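Local structure of probable membrane transporter protein MamO (5HMA) at residues Leu136-Gly150 / Asn163-Thr177. The protein promotes magnetite biomineralization in magnetosomes by binding transition metals through a lumenal, protease-like domain that is probably inactive as a protease, and activates the MamE protease. Residues are numbered along the deposited sequence; the frame is centred on the assembly and turned at random.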
ATOM      1  N   LEU A 136     -11.021 -10.223  -2.318  1.00 54.69           N
ATOM      2  CA  LEU A 136      -9.873  -9.781  -1.539  1.00 59.50           C
ATOM      3  C   LEU A 136      -9.284 -10.933  -0.730  1.00 56.78           C
ATOM      4  O   LEU A 136      -9.949 -11.946  -0.495  1.00 54.92           O
ATOM      5  CB  LEU A 136     -10.274  -8.648  -0.595  1.00 51.03           C
ATOM      6  CG  LEU A 136     -10.830  -7.399  -1.268  1.00 61.37           C
ATOM      7  CD1 LEU A 136     -11.482  -6.511  -0.240  1.00 54.88           C
ATOM      8  CD2 LEU A 136      -9.709  -6.662  -1.963  1.00 64.05           C
ATOM      9  N   LEU A 137      -8.039 -10.768  -0.302  1.00 47.37           N
ATOM     10  CA  LEU A 137      -7.454 -11.643   0.708  1.00 52.78           C
ATOM     11  C   LEU A 137      -7.817 -11.162   2.107  1.00 52.19           C
ATOM     12  O   LEU A 137      -8.107  -9.980   2.315  1.00 59.67           O
ATOM     13  CB  LEU A 137      -5.937 -11.674   0.575  1.00 46.99           C
ATOM     14  CG  LEU A 137      -5.359 -11.939  -0.814  1.00 55.25           C
ATOM     15  CD1 LEU A 137      -3.850 -11.731  -0.785  1.00 49.40           C
ATOM     16  CD2 LEU A 137      -5.710 -13.352  -1.269  1.00 54.84           C
ATOM     17  N   ARG A 138      -7.787 -12.073   3.070  1.00 48.96           N
ATOM     18  CA  ARG A 138      -7.780 -11.671   4.475  1.00 49.24           C
ATOM     19  C   ARG A 138      -6.577 -12.249   5.187  1.00 57.10           C
ATOM     20  O   ARG A 138      -6.228 -13.415   4.997  1.00 56.05           O
ATOM     21  CB  ARG A 138      -9.045 -12.121   5.179  1.00 54.33           C
ATOM     22  CG  ARG A 138     -10.251 -11.387   4.689  1.00 70.66           C
ATOM     23  CD  ARG A 138     -11.420 -11.682   5.566  1.00 91.77           C
ATOM     24  NE  ARG A 138     -11.280 -11.070   6.879  1.00 95.09           N
ATOM     25  CZ  ARG A 138     -12.269 -11.026   7.761  1.00 91.28           C
ATOM     26  NH1 ARG A 138     -12.091 -10.458   8.946  1.00 95.27           N
ATOM     27  NH2 ARG A 138     -13.439 -11.556   7.442  1.00 84.23           N
ATOM     28  N   SER A 139      -5.943 -11.429   6.010  1.00 49.40           N
ATOM     29  CA  SER A 139      -4.844 -11.898   6.836  1.00 53.44           C
ATOM     30  C   SER A 139      -4.787 -11.105   8.134  1.00 57.42           C
ATOM     31  O   SER A 139      -5.202  -9.944   8.198  1.00 59.44           O
ATOM     32  CB  SER A 139      -3.513 -11.774   6.095  1.00 47.13           C
ATOM     33  OG  SER A 139      -2.953 -10.502   6.338  1.00 55.45           O
ATOM     34  N   ASP A 140      -4.255 -11.737   9.169  1.00 52.82           N
ATOM     35  CA  ASP A 140      -4.091 -11.071  10.450  1.00 61.67           C
ATOM     36  C   ASP A 140      -2.767 -10.304  10.525  1.00 60.46           C
ATOM     37  O   ASP A 140      -2.353  -9.895  11.607  1.00 69.30           O
ATOM     38  CB  ASP A 140      -4.194 -12.089  11.596  1.00 63.09           C
ATOM     39  CG  ASP A 140      -3.473 -13.395  11.292  1.00 78.64           C
ATOM     40  OD1 ASP A 140      -2.444 -13.367  10.591  1.00 75.50           O
ATOM     41  OD2 ASP A 140      -3.933 -14.457  11.757  1.00 83.49           O
ATOM     42  N   ALA A 141      -2.104 -10.105   9.385  1.00 54.90           N
ATOM     43  CA  ALA A 141      -0.863  -9.314   9.368  1.00 59.68           C
ATOM     44  C   ALA A 141      -1.170  -7.818   9.425  1.00 54.82           C
ATOM     45  O   ALA A 141      -0.314  -7.009   9.773  1.00 47.97           O
ATOM     46  CB  ALA A 141      -0.025  -9.623   8.130  1.00 47.51           C
ATOM     47  N   VAL A 142      -2.396  -7.463   9.061  1.00 51.59           N
ATOM     48  CA  VAL A 142      -2.853  -6.077   9.104  1.00 47.77           C
ATOM     49  C   VAL A 142      -3.552  -5.808  10.436  1.00 60.31           C
ATOM     50  O   VAL A 142      -4.631  -6.342  10.699  1.00 70.91           O
ATOM     51  CB  VAL A 142      -3.769  -5.786   7.917  1.00 53.64           C
ATOM     52  CG1 VAL A 142      -4.398  -4.400   8.035  1.00 53.56           C
ATOM     53  CG2 VAL A 142      -2.993  -5.968   6.601  1.00 50.15           C
ATOM     54  N   TYR A 143      -2.923  -4.997  11.284  1.00 60.67           N
ATOM     55  CA  TYR A 143      -3.435  -4.748  12.633  1.00 67.39           C
ATOM     56  C   TYR A 143      -3.731  -3.260  12.887  1.00 70.39           C
ATOM     57  O   TYR A 143      -4.386  -2.916  13.871  1.00 67.32           O
ATOM     58  CB  TYR A 143      -2.435  -5.267  13.685  1.00 62.45           C
ATOM     59  CG  TYR A 143      -1.180  -4.420  13.801  1.00 72.08           C
ATOM     60  CD1 TYR A 143      -0.149  -4.524  12.866  1.00 66.94           C
ATOM     61  CD2 TYR A 143      -1.027  -3.509  14.844  1.00 72.66           C
ATOM     62  CE1 TYR A 143       0.996  -3.734  12.962  1.00 71.48           C
ATOM     63  CE2 TYR A 143       0.113  -2.720  14.952  1.00 69.42           C
ATOM     64  CZ  TYR A 143       1.121  -2.832  14.012  1.00 76.41           C
ATOM     65  OH  TYR A 143       2.248  -2.041  14.127  1.00 73.08           O
ATOM     66  N   SER A 144      -3.244  -2.379  12.012  1.00 59.38           N
ATOM     67  CA  SER A 144      -3.358  -0.940  12.252  1.00 56.56           C
ATOM     68  C   SER A 144      -3.854  -0.171  11.033  1.00 61.40           C
ATOM     69  O   SER A 144      -3.474  -0.470   9.909  1.00 54.10           O
ATOM     70  CB  SER A 144      -2.008  -0.360  12.695  1.00 56.52           C
ATOM     71  OG  SER A 144      -2.013   1.069  12.669  1.00 68.78           O
ATOM     72  N   TRP A 145      -4.687   0.837  11.274  1.00 58.42           N
ATOM     73  CA  TRP A 145      -5.131   1.737  10.224  1.00 52.43           C
ATOM     74  C   TRP A 145      -3.950   2.339   9.448  1.00 46.86           C
ATOM     75  O   TRP A 145      -4.073   2.650   8.264  1.00 47.91           O
ATOM     76  CB  TRP A 145      -6.004   2.850  10.817  1.00 54.61           C
ATOM     77  CG  TRP A 145      -5.272   3.779  11.715  1.00 69.05           C
ATOM     78  CD1 TRP A 145      -5.067   3.631  13.053  1.00 72.90           C
ATOM     79  CD2 TRP A 145      -4.651   5.021  11.345  1.00 73.65           C
ATOM     80  NE1 TRP A 145      -4.357   4.702  13.541  1.00 76.69           N
ATOM     81  CE2 TRP A 145      -4.092   5.570  12.516  1.00 76.75           C
ATOM     82  CE3 TRP A 145      -4.517   5.720  10.140  1.00 75.90           C
ATOM     83  CZ2 TRP A 145      -3.405   6.785  12.517  1.00 81.55           C
ATOM     84  CZ3 TRP A 145      -3.836   6.924  10.142  1.00 79.97           C
ATOM     85  CH2 TRP A 145      -3.288   7.444  11.323  1.00 85.06           C
ATOM     86  N   GLU A 146      -2.797   2.463  10.095  1.00 54.46           N
ATOM     87  CA  GLU A 146      -1.631   3.055   9.442  1.00 58.57           C
ATOM     88  C   GLU A 146      -1.030   2.164   8.366  1.00 51.05           C
ATOM     89  O   GLU A 146      -0.268   2.634   7.521  1.00 60.86           O
ATOM     90  CB  GLU A 146      -0.575   3.405  10.486  1.00 52.69           C
ATOM     91  CG  GLU A 146      -1.158   4.244  11.604  1.00 73.62           C
ATOM     92  CD  GLU A 146      -0.103   4.876  12.470  1.00 89.40           C
ATOM     93  OE1 GLU A 146       0.188   6.083  12.266  1.00 86.15           O
ATOM     94  OE2 GLU A 146       0.426   4.160  13.354  1.00 86.22           O
ATOM     95  N   GLN A 147      -1.377   0.881   8.378  1.00 53.25           N
ATOM     96  CA  GLN A 147      -0.853  -0.056   7.377  1.00 47.50           C
ATOM     97  C   GLN A 147      -1.648   0.023   6.088  1.00 42.11           C
ATOM     98  O   GLN A 147      -1.259  -0.537   5.062  1.00 44.24           O
ATOM     99  CB  GLN A 147      -0.879  -1.492   7.904  1.00 50.63           C
ATOM    100  CG  GLN A 147       0.134  -1.790   8.985  1.00 46.73           C
ATOM    101  CD  GLN A 147      -0.130  -3.131   9.634  1.00 53.43           C
ATOM    102  OE1 GLN A 147      -1.204  -3.348  10.196  1.00 54.06           O
ATOM    103  NE2 GLN A 147       0.840  -4.048   9.547  1.00 48.60           N
ATOM    104  N   THR A 148      -2.781   0.710   6.146  1.00 43.45           N
ATOM    105  CA  THR A 148      -3.651   0.811   4.982  1.00 45.30           C
ATOM    106  C   THR A 148      -2.893   1.446   3.825  1.00 48.73           C
ATOM    107  O   THR A 148      -2.206   2.448   4.014  1.00 49.76           O
ATOM    108  CB  THR A 148      -4.917   1.617   5.325  1.00 45.15           C
ATOM    109  OG1 THR A 148      -5.751   0.821   6.176  1.00 52.79           O
ATOM    110  CG2 THR A 148      -5.678   1.996   4.084  1.00 44.04           C
ATOM    111  N   GLY A 149      -2.989   0.840   2.640  1.00 43.00           N
ATOM    112  CA  GLY A 149      -2.303   1.363   1.470  1.00 35.84           C
ATOM    113  C   GLY A 149      -0.886   0.820   1.299  1.00 47.85           C
ATOM    114  O   GLY A 149      -0.292   0.947   0.226  1.00 41.72           O
ATOM    115  N   GLY A 150      -0.337   0.217   2.353  1.00 42.21           N
ATOM    116  CA  GLY A 150       0.979  -0.402   2.273  1.00 42.86           C
ATOM    117  C   GLY A 150       0.977  -1.808   1.669  1.00 45.79           C
ATOM    118  O   GLY A 150      -0.083  -2.415   1.452  1.00 47.69           O
ATOM    119  N   ASN A 163      -2.721  -3.453   1.204  1.00 45.00           N
ATOM    120  CA  ASN A 163      -3.551  -3.725   2.362  1.00 46.60           C
ATOM    121  C   ASN A 163      -4.606  -2.664   2.635  1.00 50.18           C
ATOM    122  O   ASN A 163      -4.439  -1.495   2.286  1.00 46.14           O
ATOM    123  CB  ASN A 163      -2.652  -3.907   3.578  1.00 38.11           C
ATOM    124  CG  ASN A 163      -1.781  -5.139   3.444  1.00 54.34           C
ATOM    125  OD1 ASN A 163      -2.265  -6.204   3.035  1.00 49.79           O
ATOM    126  ND2 ASN A 163      -0.495  -5.005   3.756  1.00 43.55           N
ATOM    127  N   ILE A 164      -5.706  -3.112   3.234  1.00 51.31           N
ATOM    128  CA  ILE A 164      -6.797  -2.261   3.690  1.00 50.19           C
ATOM    129  C   ILE A 164      -7.177  -2.707   5.090  1.00 60.74           C
ATOM    130  O   ILE A 164      -7.605  -3.852   5.282  1.00 56.44           O
ATOM    131  CB  ILE A 164      -8.020  -2.341   2.773  1.00 46.59           C
ATOM    132  CG1 ILE A 164      -7.654  -1.973   1.325  1.00 51.20           C
ATOM    133  CG2 ILE A 164      -9.160  -1.466   3.331  1.00 46.02           C
ATOM    134  CD1 ILE A 164      -8.834  -2.067   0.346  1.00 45.12           C
ATOM    135  N   ALA A 165      -7.015  -1.821   6.070  1.00 45.77           N
ATOM    136  CA  ALA A 165      -7.513  -2.107   7.416  1.00 50.88           C
ATOM    137  C   ALA A 165      -8.989  -1.784   7.487  1.00 47.68           C
ATOM    138  O   ALA A 165      -9.392  -0.666   7.174  1.00 57.14           O
ATOM    139  CB  ALA A 165      -6.749  -1.313   8.458  1.00 47.13           C
ATOM    140  N   ALA A 166      -9.805  -2.752   7.887  1.00 55.24           N
ATOM    141  CA  ALA A 166     -11.230  -2.486   8.043  1.00 53.56           C
ATOM    142  C   ALA A 166     -11.640  -2.716   9.486  1.00 64.49           C
ATOM    143  O   ALA A 166     -10.934  -3.380  10.240  1.00 72.25           O
ATOM    144  CB  ALA A 166     -12.053  -3.348   7.109  1.00 59.80           C
ATOM    145  N   THR A 167     -12.775  -2.144   9.862  1.00 64.23           N
ATOM    146  CA  THR A 167     -13.334  -2.287  11.200  1.00 69.10           C
ATOM    147  C   THR A 167     -14.413  -3.360  11.196  1.00 77.83           C
ATOM    148  O   THR A 167     -15.277  -3.347  10.330  1.00 71.34           O
ATOM    149  CB  THR A 167     -13.947  -0.963  11.691  1.00 78.95           C
ATOM    150  OG1 THR A 167     -12.923   0.027  11.816  1.00 86.58           O
ATOM    151  CG2 THR A 167     -14.600  -1.145  13.032  1.00 91.46           C
ATOM    152  N   GLY A 168     -14.358  -4.288  12.150  1.00 80.78           N
ATOM    153  CA  GLY A 168     -15.416  -5.268  12.318  1.00 79.32           C
ATOM    154  C   GLY A 168     -16.639  -4.643  12.964  1.00 82.82           C
ATOM    155  O   GLY A 168     -16.643  -3.453  13.260  1.00 88.31           O
ATOM    156  N   PRO A 169     -17.692  -5.438  13.190  1.00 90.07           N
ATOM    157  CA  PRO A 169     -18.919  -4.937  13.841  1.00 89.57           C
ATOM    158  C   PRO A 169     -18.707  -4.518  15.304  1.00 88.87           C
ATOM    159  O   PRO A 169     -19.585  -3.914  15.926  1.00 96.39           O
ATOM    160  CB  PRO A 169     -19.881  -6.137  13.767  1.00 85.25           C
ATOM    161  CG  PRO A 169     -19.300  -7.062  12.744  1.00 85.11           C
ATOM    162  CD  PRO A 169     -17.808  -6.845  12.777  1.00 84.26           C
ATOM    163  N   THR A 170     -17.528  -4.837  15.823  1.00 93.00           N
ATOM    164  CA  THR A 170     -17.223  -4.764  17.241  1.00 91.99           C
ATOM    165  C   THR A 170     -15.992  -3.863  17.428  1.00 90.09           C
ATOM    166  O   THR A 170     -15.571  -3.542  18.544  1.00100.41           O
ATOM    167  CB  THR A 170     -17.033  -6.204  17.787  1.00 91.24           C
ATOM    168  OG1 THR A 170     -18.322  -6.759  18.078  1.00106.09           O
ATOM    169  CG2 THR A 170     -16.209  -6.262  19.035  1.00 98.00           C
ATOM    170  N   GLY A 171     -15.449  -3.412  16.305  1.00 85.54           N
ATOM    171  CA  GLY A 171     -14.389  -2.425  16.325  1.00 86.06           C
ATOM    172  C   GLY A 171     -13.024  -3.034  16.142  1.00 84.73           C
ATOM    173  O   GLY A 171     -12.038  -2.323  15.933  1.00 97.92           O
ATOM    174  N   LYS A 172     -12.971  -4.359  16.234  1.00 87.62           N
ATOM    175  CA  LYS A 172     -11.734  -5.097  16.009  1.00 85.97           C
ATOM    176  C   LYS A 172     -11.214  -4.791  14.609  1.00 79.63           C
ATOM    177  O   LYS A 172     -11.963  -4.839  13.635  1.00 77.41           O
ATOM    178  CB  LYS A 172     -11.955  -6.606  16.186  1.00 85.22           C
ATOM    179  CG  LYS A 172     -11.837  -7.127  17.632  1.00 97.96           C
ATOM    180  CD  LYS A 172     -12.824  -6.461  18.590  1.00 98.68           C
ATOM    181  CE  LYS A 172     -12.800  -7.114  19.965  1.00103.16           C
ATOM    182  NZ  LYS A 172     -13.759  -6.501  20.947  1.00109.36           N
ATOM    183  N   VAL A 173      -9.937  -4.446  14.519  1.00 72.82           N
ATOM    184  CA  VAL A 173      -9.304  -4.242  13.229  1.00 81.63           C
ATOM    185  C   VAL A 173      -9.165  -5.569  12.472  1.00 83.11           C
ATOM    186  O   VAL A 173      -8.593  -6.532  12.981  1.00 87.26           O
ATOM    187  CB  VAL A 173      -7.936  -3.560  13.401  1.00 89.12           C
ATOM    188  CG1 VAL A 173      -7.279  -3.316  12.039  1.00 78.57           C
ATOM    189  CG2 VAL A 173      -8.092  -2.257  14.193  1.00 90.85           C
ATOM    190  N   GLU A 174      -9.698  -5.604  11.256  1.00 75.21           N
ATOM    191  CA  GLU A 174      -9.608  -6.771  10.392  1.00 70.41           C
ATOM    192  C   GLU A 174      -8.750  -6.440   9.184  1.00 69.35           C
ATOM    193  O   GLU A 174      -8.842  -5.338   8.637  1.00 71.07           O
ATOM    194  CB  GLU A 174     -11.001  -7.224   9.938  1.00 82.15           C
ATOM    195  CG  GLU A 174     -11.968  -7.567  11.067  1.00 98.36           C
ATOM    196  CD  GLU A 174     -11.504  -8.751  11.908  1.00118.46           C
ATOM    197  OE1 GLU A 174     -10.693  -9.568  11.410  1.00121.73           O
ATOM    198  OE2 GLU A 174     -11.950  -8.864  13.072  1.00123.87           O
ATOM    199  N   GLY A 175      -7.928  -7.390   8.751  1.00 58.71           N
ATOM    200  CA  GLY A 175      -7.038  -7.148   7.630  1.00 53.76           C
ATOM    201  C   GLY A 175      -7.523  -7.650   6.277  1.00 59.07           C
ATOM    202  O   GLY A 175      -7.851  -8.826   6.111  1.00 61.52           O
ATOM    203  N   PHE A 176      -7.568  -6.751   5.300  1.00 52.97           N
ATOM    204  CA  PHE A 176      -7.893  -7.130   3.931  1.00 45.99           C
ATOM    205  C   PHE A 176      -6.736  -6.793   3.011  1.00 52.21           C
ATOM    206  O   PHE A 176      -5.871  -5.983   3.363  1.00 54.18           O
ATOM    207  CB  PHE A 176      -9.168  -6.432   3.477  1.00 46.56           C
ATOM    208  CG  PHE A 176     -10.391  -6.959   4.147  1.00 54.96           C
ATOM    209  CD1 PHE A 176     -10.703  -6.577   5.445  1.00 56.78           C
ATOM    210  CD2 PHE A 176     -11.211  -7.874   3.500  1.00 55.42           C
ATOM    211  CE1 PHE A 176     -11.822  -7.086   6.085  1.00 64.41           C
ATOM    212  CE2 PHE A 176     -12.351  -8.384   4.135  1.00 55.28           C
ATOM    213  CZ  PHE A 176     -12.650  -7.991   5.428  1.00 57.72           C
ATOM    214  N   THR A 177      -6.706  -7.419   1.837  1.00 48.93           N
ATOM    215  CA  THR A 177      -5.644  -7.154   0.871  1.00 45.32           C
ATOM    216  C   THR A 177      -6.138  -7.285  -0.564  1.00 53.46           C
ATOM    217  O   THR A 177      -6.705  -8.319  -0.938  1.00 55.18           O
ATOM    218  CB  THR A 177      -4.436  -8.119   1.041  1.00 48.70           C
ATOM    219  OG1 THR A 177      -3.917  -8.033   2.375  1.00 53.74           O
ATOM    220  CG2 THR A 177      -3.342  -7.748   0.047  1.00 46.60           C
TER
HETATM  221  O   HOH W   1      -4.763  -8.857   4.900  1.00 72.28           O
HETATM  222  O   HOH W   2       0.413  -2.647   4.912  1.00 45.62           O
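R138 runs alongside the ring of F176, pointing the same way: its CG sits over the ring face, 4.1 Å from the centroid, as a CH-pi contact. Farther out, a bend at chi3 (70°) lays the guanidinium nearly parallel to the ring, the planes 16° apart, with F176 CZ over one guanidinium face, offset toward the rim of that group. At the guanidinium edge NH1 makes a 3.0 Å salt bridge to E174 OE1, the two planes 83° apart. The backbones that carry them, strands 136-139 and 173-177, pair antiparallel: L137 N bonds to T177 O, T177 N to L137 O, and S139 N to G175 O. On the sheet face opposite R138 and F176, L137 CB packs 3.9 Å from T177 CB.

A type I turn from S139 to V142 carries the chain off the sheet and lays V142 against the hairpin of strands 163-167 and 173-177. V142 CB lies 3.6 Å from G175 CA, a close approach that the glycine, having no side chain, allows; CG1 rests on A165, while CG2 meets the amide of N163. The fold is the C-terminal beta-barrel of a trypsin-like protease, and loop 140-150 corresponds to the one bearing the nucleophilic serine and oxyanion hole in active relatives; T148 probably takes that serine's place, consistent with a pseudoprotease. T148 OG1 accepts a 2.9 Å bond from A165 N. G149 N donates to N163 O and N163 N to G150 O, both at 2.8 Å.

Behind this layer, Q147 OE1 receives N-H groups from both Y143 and S144, and its NE2 bonds A141 O. T177 OG1 donates to N163 OD1 at 2.6 Å, and water links that hydroxyl to S139 OG. A second water joins N163 ND2 to Q147 O. Farther out, D140 bonds to Q120 and L118 on strand 112-121, and Y143 makes a cation-pi contact with R115.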